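Local coordinates for protein actinorhodin polyketide putative beta-ketoacyl synthase 2 (Streptomyces coelicolor A3, PDB 1TQY) that probably serves as the chain length factor, a beta-ketoacyl synthase-like partner in assembling the polyketide chain of the antibiotic actinorhodin, at residues A279-D291 with A314-R326. Sequence-based numbering, arbitrary orientation.
Sequences AGLERAIRLALND and AAEARAIGRVFGR
Val323 drops as a knob into a hole formed by Glu282, Ile285, Arg286 and Leu289, a compact example of helix-helix packing in which one side of the seam is apolar and the other charged. Helices 281-291 and 314-324 run in roughly the same direction, their axes 9.0 Å apart at a crossing angle of -41°. The two methyls of Val323 face different surroundings. On the tight apolar side CG1, anti to the backbone N (chi1 177°), meets Ile285 CG2 at 3.9 Å and the tip of Leu289; at the charged border CG2 lies 3.7 Å from Glu282 CG and over one face of the Arg286 guanidinium, toward its rim. Small Ala319 lets the backbones close in, its CB 3.8 Å from Leu281 CD2. Ile285 CG2 comes within 4.2 Å of Phe324 CZ, and both side chains also rest on Leu393 of strand 391-398, within the thiolase-type fold. The looser, solvent side holds partly exposed Glu282 and Arg286 and exposed Arg322. Glu282 OE1 lies close to the guanidinium plane of Arg286 and accepts from NE at 3.2 Å, on its anti side, a salt bridge within one helix. Arg322 crosses the Glu282 side chain at about a right angle, CD 3.7 Å from OE2 but NH1 4.4 Å from it, beyond a salt bridge. Cohesion therefore rests mainly on apolar packing, with Arg322 probably adding only a weak electrostatic pull.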
ATOM      1  N   ALA B 279     -13.144   6.222 -19.775  1.00 40.08           N
ATOM      2  CA  ALA B 279     -12.119   6.179 -18.739  1.00 37.55           C
ATOM      3  C   ALA B 279     -12.434   7.253 -17.718  1.00 36.34           C
ATOM      4  O   ALA B 279     -13.221   8.160 -17.989  1.00 35.03           O
ATOM      5  CB  ALA B 279     -10.746   6.427 -19.340  1.00 37.19           C
ATOM      6  N   GLY B 280     -11.816   7.153 -16.543  1.00 33.60           N
ATOM      7  CA  GLY B 280     -12.060   8.130 -15.494  1.00 30.58           C
ATOM      8  C   GLY B 280     -10.987   9.197 -15.332  1.00 29.08           C
ATOM      9  O   GLY B 280     -10.969   9.891 -14.319  1.00 31.30           O
ATOM     10  N   LEU B 281     -10.101   9.345 -16.317  1.00 27.22           N
ATOM     11  CA  LEU B 281      -9.034  10.344 -16.240  1.00 26.37           C
ATOM     12  C   LEU B 281      -9.591  11.766 -16.250  1.00 26.93           C
ATOM     13  O   LEU B 281      -9.137  12.637 -15.488  1.00 25.95           O
ATOM     14  CB  LEU B 281      -8.040  10.171 -17.401  1.00 24.58           C
ATOM     15  CG  LEU B 281      -6.875  11.174 -17.511  1.00 24.61           C
ATOM     16  CD1 LEU B 281      -6.087  11.159 -16.208  1.00 26.25           C
ATOM     17  CD2 LEU B 281      -5.957  10.815 -18.680  1.00 24.33           C
ATOM     18  N   GLU B 282     -10.569  12.013 -17.117  1.00 26.12           N
ATOM     19  CA  GLU B 282     -11.170  13.341 -17.200  1.00 26.52           C
ATOM     20  C   GLU B 282     -11.769  13.669 -15.831  1.00 22.88           C
ATOM     21  O   GLU B 282     -11.516  14.735 -15.276  1.00 24.11           O
ATOM     22  CB  GLU B 282     -12.266  13.380 -18.279  1.00 28.16           C
ATOM     23  CG  GLU B 282     -12.912  14.758 -18.464  1.00 31.96           C
ATOM     24  CD  GLU B 282     -14.134  14.720 -19.382  1.00 36.21           C
ATOM     25  OE1 GLU B 282     -14.806  15.765 -19.523  1.00 38.09           O
ATOM     26  OE2 GLU B 282     -14.415  13.646 -19.960  1.00 38.64           O
ATOM     27  N   ARG B 283     -12.544  12.739 -15.284  1.00 21.28           N
ATOM     28  CA  ARG B 283     -13.157  12.961 -13.980  1.00 21.86           C
ATOM     29  C   ARG B 283     -12.117  13.297 -12.898  1.00 20.39           C
ATOM     30  O   ARG B 283     -12.316  14.232 -12.119  1.00 20.36           O
ATOM     31  CB  ARG B 283     -13.991  11.745 -13.545  1.00 22.97           C
ATOM     32  CG  ARG B 283     -14.660  11.921 -12.171  1.00 27.87           C
ATOM     33  CD  ARG B 283     -15.779  10.906 -11.898  1.00 31.05           C
ATOM     34  NE  ARG B 283     -15.294   9.548 -11.640  1.00 35.75           N
ATOM     35  CZ  ARG B 283     -15.019   8.657 -12.585  1.00 36.39           C
ATOM     36  NH1 ARG B 283     -15.187   8.976 -13.864  1.00 37.32           N
ATOM     37  NH2 ARG B 283     -14.572   7.453 -12.250  1.00 37.38           N
ATOM     38  N   ALA B 284     -11.015  12.549 -12.853  1.00 16.27           N
ATOM     39  CA  ALA B 284      -9.973  12.807 -11.862  1.00 18.54           C
ATOM     40  C   ALA B 284      -9.471  14.243 -11.984  1.00 20.23           C
ATOM     41  O   ALA B 284      -9.328  14.955 -10.987  1.00 22.43           O
ATOM     42  CB  ALA B 284      -8.797  11.823 -12.045  1.00 14.33           C
ATOM     43  N   ILE B 285      -9.208  14.676 -13.214  1.00 20.28           N
ATOM     44  CA  ILE B 285      -8.730  16.031 -13.438  1.00 22.19           C
ATOM     45  C   ILE B 285      -9.694  17.073 -12.877  1.00 23.52           C
ATOM     46  O   ILE B 285      -9.297  17.952 -12.109  1.00 22.80           O
ATOM     47  CB  ILE B 285      -8.545  16.333 -14.923  1.00 20.18           C
ATOM     48  CG1 ILE B 285      -7.444  15.444 -15.502  1.00 19.25           C
ATOM     49  CG2 ILE B 285      -8.216  17.813 -15.090  1.00 20.54           C
ATOM     50  CD1 ILE B 285      -7.393  15.458 -17.007  1.00 19.25           C
ATOM     51  N   ARG B 286     -10.961  16.970 -13.256  1.00 23.66           N
ATOM     52  CA  ARG B 286     -11.950  17.934 -12.782  1.00 25.31           C
ATOM     53  C   ARG B 286     -12.138  17.866 -11.272  1.00 25.55           C
ATOM     54  O   ARG B 286     -12.459  18.869 -10.633  1.00 25.61           O
ATOM     55  CB  ARG B 286     -13.298  17.712 -13.462  1.00 25.37           C
ATOM     56  CG  ARG B 286     -13.298  17.949 -14.938  1.00 25.74           C
ATOM     57  CD  ARG B 286     -14.644  17.577 -15.541  1.00 25.87           C
ATOM     58  NE  ARG B 286     -14.609  17.769 -16.982  1.00 28.13           N
ATOM     59  CZ  ARG B 286     -14.651  18.955 -17.580  1.00 29.60           C
ATOM     60  NH1 ARG B 286     -14.748  20.067 -16.857  1.00 27.88           N
ATOM     61  NH2 ARG B 286     -14.560  19.026 -18.902  1.00 31.14           N
ATOM     62  N   LEU B 287     -11.957  16.679 -10.705  1.00 25.34           N
ATOM     63  CA  LEU B 287     -12.095  16.516  -9.263  1.00 25.91           C
ATOM     64  C   LEU B 287     -10.935  17.251  -8.596  1.00 25.37           C
ATOM     65  O   LEU B 287     -11.123  17.996  -7.637  1.00 25.42           O
ATOM     66  CB  LEU B 287     -12.070  15.034  -8.885  1.00 26.70           C
ATOM     67  CG  LEU B 287     -13.365  14.397  -8.374  1.00 29.37           C
ATOM     68  CD1 LEU B 287     -14.579  15.067  -8.978  1.00 29.68           C
ATOM     69  CD2 LEU B 287     -13.340  12.902  -8.668  1.00 26.23           C
ATOM     70  N   ALA B 288      -9.735  17.047  -9.125  1.00 25.60           N
ATOM     71  CA  ALA B 288      -8.554  17.697  -8.579  1.00 25.14           C
ATOM     72  C   ALA B 288      -8.661  19.219  -8.691  1.00 25.69           C
ATOM     73  O   ALA B 288      -8.268  19.938  -7.772  1.00 26.05           O
ATOM     74  CB  ALA B 288      -7.288  17.194  -9.296  1.00 23.76           C
ATOM     75  N   LEU B 289      -9.177  19.718  -9.811  1.00 26.14           N
ATOM     76  CA  LEU B 289      -9.316  21.166  -9.992  1.00 26.70           C
ATOM     77  C   LEU B 289     -10.303  21.771  -9.002  1.00 27.13           C
ATOM     78  O   LEU B 289     -10.093  22.884  -8.521  1.00 28.46           O
ATOM     79  CB  LEU B 289      -9.761  21.484 -11.419  1.00 25.71           C
ATOM     80  CG  LEU B 289      -8.709  21.310 -12.512  1.00 26.28           C
ATOM     81  CD1 LEU B 289      -9.336  21.623 -13.864  1.00 26.82           C
ATOM     82  CD2 LEU B 289      -7.525  22.234 -12.247  1.00 23.77           C
ATOM     83  N   ASN B 290     -11.376  21.039  -8.703  1.00 27.56           N
ATOM     84  CA  ASN B 290     -12.393  21.505  -7.755  1.00 31.00           C
ATOM     85  C   ASN B 290     -11.846  21.579  -6.341  1.00 30.60           C
ATOM     86  O   ASN B 290     -12.133  22.513  -5.589  1.00 30.16           O
ATOM     87  CB  ASN B 290     -13.594  20.562  -7.729  1.00 34.67           C
ATOM     88  CG  ASN B 290     -14.524  20.771  -8.890  1.00 39.63           C
ATOM     89  OD1 ASN B 290     -14.940  21.898  -9.173  1.00 43.10           O
ATOM     90  ND2 ASN B 290     -14.873  19.682  -9.571  1.00 42.23           N
ATOM     91  N   ASP B 291     -11.087  20.555  -5.981  1.00 29.87           N
ATOM     92  CA  ASP B 291     -10.481  20.463  -4.669  1.00 30.32           C
ATOM     93  C   ASP B 291      -9.590  21.690  -4.489  1.00 29.92           C
ATOM     94  O   ASP B 291      -9.543  22.284  -3.416  1.00 31.19           O
ATOM     95  CB  ASP B 291      -9.678  19.160  -4.591  1.00 29.78           C
ATOM     96  CG  ASP B 291      -9.079  18.911  -3.225  1.00 30.66           C
ATOM     97  OD1 ASP B 291      -9.639  19.402  -2.225  1.00 30.90           O
ATOM     98  OD2 ASP B 291      -8.053  18.200  -3.159  1.00 29.10           O
ATOM     99  N   ALA B 314      -3.630   8.304 -26.845  1.00 23.61           N
ATOM    100  CA  ALA B 314      -4.854   8.817 -27.434  1.00 24.14           C
ATOM    101  C   ALA B 314      -5.902   9.034 -26.358  1.00 24.02           C
ATOM    102  O   ALA B 314      -6.605  10.050 -26.367  1.00 26.31           O
ATOM    103  CB  ALA B 314      -5.368   7.851 -28.492  1.00 24.52           C
ATOM    104  N   ALA B 315      -6.020   8.087 -25.430  1.00 22.02           N
ATOM    105  CA  ALA B 315      -6.993   8.241 -24.348  1.00 23.97           C
ATOM    106  C   ALA B 315      -6.651   9.477 -23.519  1.00 23.67           C
ATOM    107  O   ALA B 315      -7.516  10.298 -23.227  1.00 22.70           O
ATOM    108  CB  ALA B 315      -7.005   6.998 -23.443  1.00 22.76           C
ATOM    109  N   GLU B 316      -5.384   9.605 -23.135  1.00 22.80           N
ATOM    110  CA  GLU B 316      -4.970  10.754 -22.339  1.00 23.97           C
ATOM    111  C   GLU B 316      -5.126  12.098 -23.042  1.00 23.33           C
ATOM    112  O   GLU B 316      -5.565  13.073 -22.429  1.00 20.97           O
ATOM    113  CB  GLU B 316      -3.521  10.608 -21.876  1.00 25.72           C
ATOM    114  CG  GLU B 316      -3.025  11.860 -21.159  1.00 27.96           C
ATOM    115  CD  GLU B 316      -1.754  11.641 -20.372  1.00 31.60           C
ATOM    116  OE1 GLU B 316      -0.801  11.053 -20.928  1.00 33.51           O
ATOM    117  OE2 GLU B 316      -1.717  12.067 -19.197  1.00 33.33           O
ATOM    118  N   ALA B 317      -4.744  12.157 -24.317  1.00 24.04           N
ATOM    119  CA  ALA B 317      -4.848  13.393 -25.088  1.00 24.04           C
ATOM    120  C   ALA B 317      -6.310  13.805 -25.187  1.00 24.83           C
ATOM    121  O   ALA B 317      -6.644  14.987 -25.196  1.00 24.17           O
ATOM    122  CB  ALA B 317      -4.277  13.182 -26.477  1.00 24.27           C
ATOM    123  N   ARG B 318      -7.178  12.803 -25.249  1.00 25.58           N
ATOM    124  CA  ARG B 318      -8.605  13.036 -25.353  1.00 27.29           C
ATOM    125  C   ARG B 318      -9.152  13.594 -24.030  1.00 26.00           C
ATOM    126  O   ARG B 318      -9.958  14.525 -24.036  1.00 25.51           O
ATOM    127  CB  ARG B 318      -9.286  11.725 -25.759  1.00 30.33           C
ATOM    128  CG  ARG B 318     -10.688  11.846 -26.310  1.00 34.97           C
ATOM    129  CD  ARG B 318     -10.983  10.679 -27.255  1.00 36.57           C
ATOM    130  NE  ARG B 318     -10.736   9.377 -26.645  1.00 38.79           N
ATOM    131  CZ  ARG B 318      -9.975   8.419 -27.176  1.00 39.20           C
ATOM    132  NH1 ARG B 318      -9.372   8.607 -28.339  1.00 39.35           N
ATOM    133  NH2 ARG B 318      -9.819   7.263 -26.542  1.00 39.32           N
ATOM    134  N   ALA B 319      -8.699  13.064 -22.894  1.00 23.91           N
ATOM    135  CA  ALA B 319      -9.184  13.573 -21.616  1.00 22.15           C
ATOM    136  C   ALA B 319      -8.699  14.999 -21.408  1.00 22.40           C
ATOM    137  O   ALA B 319      -9.461  15.869 -20.973  1.00 23.85           O
ATOM    138  CB  ALA B 319      -8.723  12.679 -20.459  1.00 22.26           C
ATOM    139  N   ILE B 320      -7.432  15.254 -21.714  1.00 22.09           N
ATOM    140  CA  ILE B 320      -6.890  16.607 -21.564  1.00 23.06           C
ATOM    141  C   ILE B 320      -7.670  17.577 -22.466  1.00 23.03           C
ATOM    142  O   ILE B 320      -8.051  18.667 -22.035  1.00 24.04           O
ATOM    143  CB  ILE B 320      -5.380  16.647 -21.920  1.00 22.79           C
ATOM    144  CG1 ILE B 320      -4.603  15.751 -20.948  1.00 23.20           C
ATOM    145  CG2 ILE B 320      -4.852  18.079 -21.830  1.00 23.12           C
ATOM    146  CD1 ILE B 320      -3.131  15.605 -21.266  1.00 23.68           C
ATOM    147  N   GLY B 321      -7.924  17.169 -23.710  1.00 23.92           N
ATOM    148  CA  GLY B 321      -8.659  18.022 -24.634  1.00 22.67           C
ATOM    149  C   GLY B 321     -10.054  18.373 -24.147  1.00 23.74           C
ATOM    150  O   GLY B 321     -10.516  19.507 -24.298  1.00 19.92           O
ATOM    151  N   ARG B 322     -10.731  17.393 -23.560  1.00 25.24           N
ATOM    152  CA  ARG B 322     -12.075  17.606 -23.048  1.00 26.81           C
ATOM    153  C   ARG B 322     -12.116  18.591 -21.884  1.00 26.19           C
ATOM    154  O   ARG B 322     -13.111  19.288 -21.688  1.00 25.97           O
ATOM    155  CB  ARG B 322     -12.697  16.265 -22.641  1.00 28.93           C
ATOM    156  CG  ARG B 322     -12.929  15.370 -23.841  1.00 32.92           C
ATOM    157  CD  ARG B 322     -13.404  13.964 -23.490  1.00 37.98           C
ATOM    158  NE  ARG B 322     -13.698  13.217 -24.715  1.00 42.53           N
ATOM    159  CZ  ARG B 322     -14.016  11.929 -24.763  1.00 44.96           C
ATOM    160  NH1 ARG B 322     -14.088  11.222 -23.643  1.00 46.76           N
ATOM    161  NH2 ARG B 322     -14.239  11.348 -25.937  1.00 47.19           N
ATOM    162  N   VAL B 323     -11.035  18.676 -21.122  1.00 24.55           N
ATOM    163  CA  VAL B 323     -11.025  19.607 -19.998  1.00 24.36           C
ATOM    164  C   VAL B 323     -10.530  21.005 -20.382  1.00 24.93           C
ATOM    165  O   VAL B 323     -11.153  22.007 -20.028  1.00 25.00           O
ATOM    166  CB  VAL B 323     -10.162  19.067 -18.829  1.00 24.65           C
ATOM    167  CG1 VAL B 323     -10.112  20.088 -17.688  1.00 22.28           C
ATOM    168  CG2 VAL B 323     -10.736  17.755 -18.337  1.00 22.52           C
ATOM    169  N   PHE B 324      -9.431  21.070 -21.122  1.00 23.59           N
ATOM    170  CA  PHE B 324      -8.864  22.350 -21.514  1.00 24.13           C
ATOM    171  C   PHE B 324      -9.063  22.711 -22.990  1.00 23.87           C
ATOM    172  O   PHE B 324      -8.618  23.774 -23.422  1.00 24.32           O
ATOM    173  CB  PHE B 324      -7.365  22.359 -21.189  1.00 23.49           C
ATOM    174  CG  PHE B 324      -7.049  21.910 -19.789  1.00 23.34           C
ATOM    175  CD1 PHE B 324      -7.187  22.778 -18.711  1.00 23.03           C
ATOM    176  CD2 PHE B 324      -6.644  20.604 -19.547  1.00 22.30           C
ATOM    177  CE1 PHE B 324      -6.929  22.346 -17.402  1.00 23.96           C
ATOM    178  CE2 PHE B 324      -6.383  20.161 -18.246  1.00 23.19           C
ATOM    179  CZ  PHE B 324      -6.524  21.033 -17.172  1.00 19.87           C
ATOM    180  N   GLY B 325      -9.725  21.843 -23.756  1.00 24.60           N
ATOM    181  CA  GLY B 325      -9.929  22.105 -25.181  1.00 23.44           C
ATOM    182  C   GLY B 325      -8.716  21.617 -25.947  1.00 25.12           C
ATOM    183  O   GLY B 325      -7.621  21.561 -25.387  1.00 25.57           O
ATOM    184  N   ARG B 326      -8.874  21.249 -27.214  1.00 24.12           N
ATOM    185  CA  ARG B 326      -7.713  20.771 -27.968  1.00 24.88           C
ATOM    186  C   ARG B 326      -6.684  21.895 -28.144  1.00 24.31           C
ATOM    187  O   ARG B 326      -7.044  23.048 -28.405  1.00 22.23           O
ATOM    188  CB  ARG B 326      -8.171  20.166 -29.305  1.00 27.13           C
ATOM    189  CG  ARG B 326      -8.885  18.812 -29.105  1.00 28.15           C
ATOM    190  CD  ARG B 326      -9.688  18.373 -30.324  1.00 26.84           C
ATOM    191  NE  ARG B 326      -8.869  18.235 -31.520  1.00 27.75           N
ATOM    192  CZ  ARG B 326      -8.100  17.186 -31.797  1.00 26.42           C
ATOM    193  NH1 ARG B 326      -8.027  16.155 -30.966  1.00 25.74           N
ATOM    194  NH2 ARG B 326      -7.406  17.164 -32.922  1.00 24.37           N
TER